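Local atomic coordinates of D-methionine transport system permease protein MetI (PDB entry 3TUI), a protein that forms the membrane-spanning permease of an ABC transporter for D-methionine and alpha-methyl-methionine and probably carries the substrate across the inner membrane. Residues Leu32-Leu37 and Phe103-Val108. Numbering follows the deposited sequence.
Sequences LPVGVL and FIARMV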
loop_
_atom_site.group_PDB
_atom_site.type_symbol
_atom_site.label_atom_id
_atom_site.label_comp_id
_atom_site.label_asym_id
_atom_site.label_seq_id
_atom_site.Cartn_x
_atom_site.Cartn_y
_atom_site.Cartn_z
ATOM N N LEU A 32 13.425 26.486 7.788
ATOM C CA LEU A 32 14.019 25.150 7.728
ATOM C C LEU A 32 14.177 24.497 9.103
ATOM O O LEU A 32 13.668 23.396 9.329
ATOM C CB LEU A 32 15.350 25.164 6.968
ATOM C CG LEU A 32 15.945 23.758 6.873
ATOM C CD1 LEU A 32 15.076 22.872 5.985
ATOM C CD2 LEU A 32 17.407 23.751 6.431
ATOM N N PRO A 33 14.897 25.161 10.017
ATOM C CA PRO A 33 14.936 24.745 11.420
ATOM C C PRO A 33 13.566 24.796 12.067
ATOM O O PRO A 33 13.274 23.988 12.949
ATOM C CB PRO A 33 15.850 25.785 12.067
ATOM C CG PRO A 33 16.703 26.245 10.965
ATOM C CD PRO A 33 15.825 26.270 9.762
ATOM N N VAL A 34 12.733 25.742 11.657
ATOM C CA VAL A 34 11.398 25.792 12.229
ATOM C C VAL A 34 10.644 24.532 11.812
ATOM O O VAL A 34 10.029 23.847 12.644
ATOM C CB VAL A 34 10.619 27.065 11.829
ATOM C CG1 VAL A 34 9.188 26.983 12.335
ATOM C CG2 VAL A 34 11.296 28.287 12.371
ATOM N N GLY A 35 10.716 24.227 10.516
ATOM C CA GLY A 35 10.055 23.058 9.954
ATOM C C GLY A 35 10.489 21.783 10.641
ATOM O O GLY A 35 9.664 21.041 11.161
ATOM N N VAL A 36 11.798 21.557 10.652
ATOM C CA VAL A 36 12.392 20.417 11.338
ATOM C C VAL A 36 11.865 20.262 12.751
ATOM O O VAL A 36 11.506 19.166 13.182
ATOM C CB VAL A 36 13.926 20.526 11.385
ATOM C CG1 VAL A 36 14.482 19.565 12.412
ATOM C CG2 VAL A 36 14.520 20.263 10.017
ATOM N N LEU A 37 11.813 21.371 13.471
ATOM C CA LEU A 37 11.470 21.297 14.874
ATOM C C LEU A 37 9.943 21.261 15.039
ATOM O O LEU A 37 9.444 21.031 16.137
ATOM C CB LEU A 37 12.145 22.431 15.670
ATOM C CG LEU A 37 13.696 22.451 15.668
ATOM C CD1 LEU A 37 14.252 23.769 16.226
ATOM C CD2 LEU A 37 14.340 21.287 16.422
ATOM N N PHE A 103 5.428 29.834 5.020
ATOM C CA PHE A 103 5.406 28.937 3.854
ATOM C C PHE A 103 6.454 27.880 3.958
ATOM O O PHE A 103 6.177 26.693 3.772
ATOM C CB PHE A 103 5.663 29.674 2.540
ATOM C CG PHE A 103 4.589 30.601 2.171
ATOM C CD1 PHE A 103 3.459 30.123 1.506
ATOM C CD2 PHE A 103 4.666 31.941 2.509
ATOM C CE1 PHE A 103 2.411 30.968 1.158
ATOM C CE2 PHE A 103 3.628 32.811 2.173
ATOM C CZ PHE A 103 2.489 32.319 1.490
ATOM N N ILE A 104 7.677 28.315 4.220
ATOM C CA ILE A 104 8.785 27.394 4.143
ATOM C C ILE A 104 8.672 26.332 5.255
ATOM O O ILE A 104 8.671 25.126 4.955
ATOM C CB ILE A 104 10.106 28.146 4.235
ATOM C CG1 ILE A 104 10.329 28.910 2.923
ATOM C CG2 ILE A 104 11.241 27.172 4.556
ATOM C CD1 ILE A 104 11.409 29.956 2.965
ATOM N N ALA A 105 8.535 26.752 6.515
ATOM C CA ALA A 105 8.504 25.780 7.608
ATOM C C ALA A 105 7.395 24.743 7.433
ATOM O O ALA A 105 7.638 23.537 7.567
ATOM C CB ALA A 105 8.394 26.456 8.952
ATOM N N ARG A 106 6.182 25.201 7.141
ATOM C CA ARG A 106 5.107 24.268 6.864
ATOM C C ARG A 106 5.481 23.266 5.781
ATOM O O ARG A 106 5.228 22.062 5.933
ATOM C CB ARG A 106 3.824 24.991 6.474
ATOM C CG ARG A 106 2.636 24.065 6.454
ATOM C CD ARG A 106 2.624 23.142 7.687
ATOM N NE ARG A 106 2.584 23.864 8.964
ATOM C CZ ARG A 106 1.483 24.002 9.698
ATOM N NH1 ARG A 106 0.348 23.464 9.280
ATOM N NH2 ARG A 106 1.516 24.665 10.846
ATOM N N MET A 107 6.078 23.748 4.689
ATOM C CA MET A 107 6.497 22.839 3.622
ATOM C C MET A 107 7.537 21.852 4.055
ATOM O O MET A 107 7.413 20.656 3.782
ATOM C CB MET A 107 6.984 23.569 2.386
ATOM C CG MET A 107 5.875 24.178 1.591
ATOM S SD MET A 107 6.627 25.066 0.236
ATOM C CE MET A 107 5.139 25.722 -0.536
ATOM N N VAL A 108 8.550 22.350 4.749
ATOM C CA VAL A 108 9.633 21.484 5.205
ATOM C C VAL A 108 9.117 20.289 6.025
ATOM O O VAL A 108 9.471 19.141 5.757
ATOM C CB VAL A 108 10.667 22.279 6.003
ATOM C CG1 VAL A 108 11.740 21.331 6.521
ATOM C CG2 VAL A 108 11.296 23.375 5.119
#
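Ile104 meets the backbone of Leu32 through its branch methyl: Ile104 CG2 lies 4.0 Å from Leu32 N, and the side chain of Ile104 also touches Thr153 of helix 130-163. One residue on, the CB of Ala105 is directed toward helix 3-40. It sits 3.5 Å from CG1 of Val34, the branch that lies opposite the backbone N (chi1 174°), and is also close to the N of Gly35. Backbone also meets backbone here, with Gly35 CA 3.4 Å from Ala105 O and the CA atoms of Gly35 and Ala105 3.9 Å apart. The presence of small residues on both sides is consistent with the close helix-helix crossing between helix 3-40 and helix 89-112 of the ABC permease fold, the local axes approaching to 7.3 Å at a signed angle of -39°. Gly35, having no side chain, faces Ala105 and Val108. Arg106 and Met107 turn to helices 50-64 and 130-163 respectively. Val108 closes the contact on the side of Leu32, whose side chain it crosses at about a right angle; Leu32 CD1 lies 3.7 Å from CG1 and 3.9 Å from CG2 of Val108, so it meets both branches. Replacing Val108 with an alanine would remove both methyls and would probably leave Leu32 CD1 without its apolar partner across the helices. Val108 CG1 also lies near the N of Val36.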